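Local coordinates for hypothetical protein Atu1540 (Agrobacterium tumefaciens str. C58, PDB 2HWJ) that is of unknown function but belongs by sequence to a family of putative ParB-like nucleases, at residues A[15-27]-A[103-115]. Residues are numbered along the deposited sequence; the frame is centred on the assembly and turned at random.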
# COMPACT_ATOMS: atom_id res chain seq x y z
N ASP A 15 29.16 -11.94 -6.80
CA ASP A 15 29.29 -13.25 -6.22
C ASP A 15 29.04 -13.19 -4.67
O ASP A 15 29.19 -14.14 -3.98
CB ASP A 15 30.65 -13.86 -6.61
CG ASP A 15 31.78 -13.18 -5.91
OD1 ASP A 15 31.57 -12.76 -4.77
OD2 ASP A 15 32.91 -13.05 -6.48
N LYS A 16 28.73 -12.02 -4.14
CA LYS A 16 28.62 -11.90 -2.70
C LYS A 16 27.19 -11.60 -2.28
O LYS A 16 26.91 -11.70 -1.13
CB LYS A 16 29.58 -10.82 -2.16
CG LYS A 16 31.03 -11.23 -2.22
CD LYS A 16 31.63 -11.57 -0.84
CE LYS A 16 33.04 -12.22 -0.96
NZ LYS A 16 32.93 -13.68 -1.45
N LEU A 17 26.29 -11.26 -3.22
CA LEU A 17 24.89 -11.02 -2.90
C LEU A 17 24.17 -12.25 -2.55
O LEU A 17 24.26 -13.26 -3.21
CB LEU A 17 24.12 -10.44 -4.05
CG LEU A 17 24.30 -8.96 -4.23
CD1 LEU A 17 24.01 -8.61 -5.70
CD2 LEU A 17 23.36 -8.28 -3.29
N ARG A 18 23.36 -12.14 -1.53
CA ARG A 18 22.61 -13.26 -1.14
C ARG A 18 21.20 -13.14 -1.71
O ARG A 18 20.50 -12.24 -1.39
CB ARG A 18 22.65 -13.32 0.38
CG ARG A 18 23.99 -13.77 0.84
CD ARG A 18 23.98 -15.18 1.32
NE ARG A 18 24.89 -15.26 2.46
CZ ARG A 18 26.05 -15.92 2.50
NH1 ARG A 18 26.45 -16.71 1.49
NH2 ARG A 18 26.81 -15.85 3.60
N PRO A 19 20.79 -14.07 -2.56
CA PRO A 19 19.47 -14.14 -3.17
C PRO A 19 18.33 -14.10 -2.14
O PRO A 19 18.58 -14.42 -0.99
CB PRO A 19 19.44 -15.54 -3.81
CG PRO A 19 20.82 -15.88 -4.04
CD PRO A 19 21.68 -15.15 -3.03
N THR A 20 17.08 -13.79 -2.56
CA THR A 20 16.01 -13.98 -1.63
C THR A 20 14.88 -14.76 -2.23
O THR A 20 13.75 -14.75 -1.74
CB THR A 20 15.57 -12.59 -0.93
OG1 THR A 20 15.05 -11.69 -1.89
CG2 THR A 20 16.72 -11.89 -0.13
N GLN A 21 15.17 -15.48 -3.29
CA GLN A 21 14.19 -16.39 -3.98
C GLN A 21 14.95 -17.54 -4.61
O GLN A 21 16.17 -17.48 -4.84
CB GLN A 21 13.35 -15.63 -5.01
CG GLN A 21 14.09 -15.11 -6.24
CD GLN A 21 13.27 -14.15 -7.03
OE1 GLN A 21 12.86 -13.16 -6.48
NE2 GLN A 21 13.07 -14.38 -8.35
N ILE A 22 14.24 -18.61 -4.90
CA ILE A 22 14.83 -19.85 -5.33
C ILE A 22 14.91 -19.90 -6.83
O ILE A 22 15.84 -20.49 -7.37
CB ILE A 22 14.01 -21.00 -4.76
CG1 ILE A 22 14.21 -20.99 -3.26
CG2 ILE A 22 14.53 -22.31 -5.24
CD1 ILE A 22 13.32 -21.80 -2.55
N ALA A 23 13.99 -19.22 -7.53
CA ALA A 23 13.86 -19.42 -8.99
C ALA A 23 13.70 -18.16 -9.78
O ALA A 23 13.34 -17.15 -9.21
CB ALA A 23 12.78 -20.45 -9.35
N VAL A 24 14.05 -18.21 -11.07
CA VAL A 24 13.78 -17.16 -12.03
C VAL A 24 13.54 -17.86 -13.36
O VAL A 24 13.74 -19.08 -13.49
CB VAL A 24 15.00 -16.24 -12.24
CG1 VAL A 24 15.25 -15.34 -11.05
CG2 VAL A 24 16.30 -17.09 -12.57
N GLY A 25 13.12 -17.10 -14.37
CA GLY A 25 12.80 -17.65 -15.67
C GLY A 25 14.02 -17.39 -16.50
O GLY A 25 14.36 -16.26 -16.80
N PHE A 26 14.71 -18.46 -16.88
CA PHE A 26 15.96 -18.34 -17.55
C PHE A 26 15.73 -17.71 -18.87
O PHE A 26 16.63 -17.04 -19.36
CB PHE A 26 16.56 -19.70 -17.74
CG PHE A 26 17.32 -20.17 -16.56
CD1 PHE A 26 18.18 -21.25 -16.67
CD2 PHE A 26 17.17 -19.52 -15.31
CE1 PHE A 26 18.88 -21.68 -15.55
CE2 PHE A 26 17.87 -19.93 -14.18
CZ PHE A 26 18.72 -20.99 -14.28
N ARG A 27 14.55 -17.91 -19.47
CA ARG A 27 14.30 -17.25 -20.75
C ARG A 27 14.43 -15.72 -20.61
O ARG A 27 14.99 -15.07 -21.48
CB ARG A 27 12.93 -17.61 -21.35
CG ARG A 27 12.99 -18.05 -22.79
CD ARG A 27 11.64 -18.07 -23.48
NE ARG A 27 11.17 -16.71 -23.75
CZ ARG A 27 10.89 -16.21 -24.97
NH1 ARG A 27 11.05 -16.99 -26.06
NH2 ARG A 27 10.46 -14.94 -25.08
N MSE A 103 12.17 -10.98 7.45
CA MSE A 103 12.09 -10.87 5.99
C MSE A 103 10.79 -11.51 5.43
O MSE A 103 10.02 -10.92 4.60
CB MSE A 103 13.27 -11.59 5.34
CG MSE A 103 14.61 -11.03 5.71
SE MSE A 103 14.92 -9.33 4.77
CE MSE A 103 15.59 -10.20 3.13
N ASP A 104 10.55 -12.73 5.89
CA ASP A 104 9.38 -13.45 5.45
C ASP A 104 8.17 -12.63 5.78
O ASP A 104 7.27 -12.51 4.99
CB ASP A 104 9.31 -14.77 6.19
CG ASP A 104 8.03 -15.53 5.92
OD1 ASP A 104 7.50 -15.56 4.74
OD2 ASP A 104 7.58 -16.10 6.94
N HIS A 105 8.18 -12.03 6.96
CA HIS A 105 7.05 -11.33 7.50
C HIS A 105 6.83 -10.05 6.74
O HIS A 105 5.74 -9.53 6.71
CB HIS A 105 7.39 -10.94 8.92
CG HIS A 105 6.23 -10.90 9.82
ND1 HIS A 105 6.11 -11.76 10.90
CD2 HIS A 105 5.15 -10.08 9.86
CE1 HIS A 105 4.98 -11.50 11.54
NE2 HIS A 105 4.37 -10.48 10.93
N ARG A 106 7.90 -9.51 6.23
CA ARG A 106 7.79 -8.29 5.52
C ARG A 106 7.76 -8.53 4.03
O ARG A 106 7.86 -7.58 3.27
CB ARG A 106 8.90 -7.34 5.94
CG ARG A 106 8.40 -6.47 7.10
CD ARG A 106 9.52 -6.14 8.01
NE ARG A 106 10.47 -5.26 7.32
CZ ARG A 106 10.57 -3.97 7.62
NH1 ARG A 106 9.80 -3.46 8.57
NH2 ARG A 106 11.42 -3.20 6.97
N ASN A 107 7.58 -9.81 3.63
CA ASN A 107 7.40 -10.17 2.23
C ASN A 107 8.57 -9.83 1.33
O ASN A 107 8.36 -9.37 0.20
CB ASN A 107 6.15 -9.50 1.72
CG ASN A 107 4.86 -10.14 2.30
OD1 ASN A 107 4.84 -11.32 2.74
ND2 ASN A 107 3.79 -9.37 2.29
N LEU A 108 9.78 -10.10 1.80
CA LEU A 108 10.98 -9.79 1.08
C LEU A 108 11.62 -11.07 0.64
O LEU A 108 12.71 -11.06 -0.01
CB LEU A 108 11.92 -8.93 1.94
CG LEU A 108 11.30 -7.51 2.24
CD1 LEU A 108 12.01 -6.65 3.27
CD2 LEU A 108 11.03 -6.69 1.01
N ILE A 109 10.98 -12.22 0.93
CA ILE A 109 11.56 -13.46 0.38
C ILE A 109 10.55 -14.23 -0.37
O ILE A 109 9.44 -13.93 -0.28
CB ILE A 109 12.17 -14.32 1.42
CG1 ILE A 109 11.11 -14.75 2.42
CG2 ILE A 109 13.38 -13.57 2.01
CD1 ILE A 109 11.52 -15.84 3.32
N TYR A 110 10.94 -15.20 -1.17
CA TYR A 110 9.97 -15.91 -1.95
C TYR A 110 10.48 -17.31 -2.07
O TYR A 110 11.04 -17.68 -3.08
CB TYR A 110 9.77 -15.27 -3.32
CG TYR A 110 8.62 -15.86 -4.06
CD1 TYR A 110 8.82 -16.66 -5.22
CD2 TYR A 110 7.30 -15.72 -3.57
CE1 TYR A 110 7.75 -17.27 -5.92
CE2 TYR A 110 6.18 -16.26 -4.27
CZ TYR A 110 6.43 -17.06 -5.44
OH TYR A 110 5.33 -17.61 -6.12
N PRO A 111 10.35 -18.09 -1.01
CA PRO A 111 10.96 -19.42 -0.97
C PRO A 111 10.15 -20.42 -1.74
O PRO A 111 9.57 -21.30 -1.12
CB PRO A 111 10.88 -19.80 0.50
CG PRO A 111 9.71 -19.04 1.01
CD PRO A 111 9.60 -17.76 0.21
N PHE A 112 10.04 -20.26 -3.06
CA PHE A 112 9.32 -21.23 -3.88
C PHE A 112 10.19 -21.76 -4.99
O PHE A 112 10.86 -20.99 -5.67
CB PHE A 112 8.05 -20.65 -4.45
CG PHE A 112 6.99 -20.36 -3.43
CD1 PHE A 112 7.00 -19.18 -2.73
CD2 PHE A 112 5.98 -21.25 -3.20
CE1 PHE A 112 5.99 -18.92 -1.79
CE2 PHE A 112 4.98 -21.00 -2.28
CZ PHE A 112 4.97 -19.84 -1.61
N ASP A 113 10.21 -23.07 -5.17
CA ASP A 113 11.11 -23.68 -6.16
C ASP A 113 10.53 -23.61 -7.56
O ASP A 113 9.39 -23.28 -7.74
CB ASP A 113 11.35 -25.15 -5.82
CG ASP A 113 10.13 -25.95 -6.01
OD1 ASP A 113 9.40 -25.71 -6.99
OD2 ASP A 113 9.89 -26.84 -5.16
N ALA A 114 11.33 -24.06 -8.52
CA ALA A 114 11.01 -23.99 -9.92
C ALA A 114 9.67 -24.69 -10.27
O ALA A 114 9.06 -24.34 -11.29
CB ALA A 114 12.19 -24.49 -10.78
N GLN A 115 9.17 -25.60 -9.44
CA GLN A 115 7.84 -26.13 -9.73
C GLN A 115 6.84 -25.61 -8.77
O GLN A 115 5.82 -26.23 -8.50
CB GLN A 115 7.74 -27.66 -9.97
CG GLN A 115 8.79 -28.54 -9.28
CD GLN A 115 10.22 -28.31 -9.85
OE1 GLN A 115 10.41 -28.37 -11.08
NE2 GLN A 115 11.22 -28.01 -8.95
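A single beta bridge between Q21 and Y110 joins two irregular parts of segments 15-27 and 103-115 in the buried interior of this putative ParB-like nuclease: the run from T20 into strand 23-24, and the chain that leaves helix 96-105. Q21 CA and Y110 CA lie 4.7 Å apart, and one backbone hydrogen bond closes the bridge, Y110 N to T20 O at 2.9 Å, bent to 144° at the hydrogen. The same carbonyl also takes a CA-H...O contact from I109, and a second one runs from Q21 CA to Y110 O. T20 packs its two branches differently. With chi1 at 63°, T20 OG1 sits between the backbone N and the carbonyl carbon, within hydrogen-bonding distance of both L65 O of strand 63-65 and L108 O, the latter at 3.1 Å; which of the two takes the proton is not settled. T20 CG2, beside the backbone N, meets the terminal CE of selenomethionine M103 at 3.8 Å, the two side chains crossing at about a right angle. I22 packs against the inverse gamma turn centred on P111 and the residue after it: I22 CD1 rests against P111 C at 3.6 Å, CB lies against F112 O, and CG2 reaches D113 CA. Farther on, A23 CB and A114 CB pack loosely at 4.3 Å. Q21 turns its amide back to its own chain, Q21 NE2 donating to A23 O at 2.9 Å. Y110 carries its ring away from the bridge, with one face under F112 CD1 and a stack on F156. The E132 backbone bonds those of I22 and V24, while its carboxylate OE2 takes the A114 N-H. Helix 96-105 ends in a Schellman motif with N107 at C-prime, and the chain then enters an isolated beta bridge, followed by the P111 inverse gamma turn.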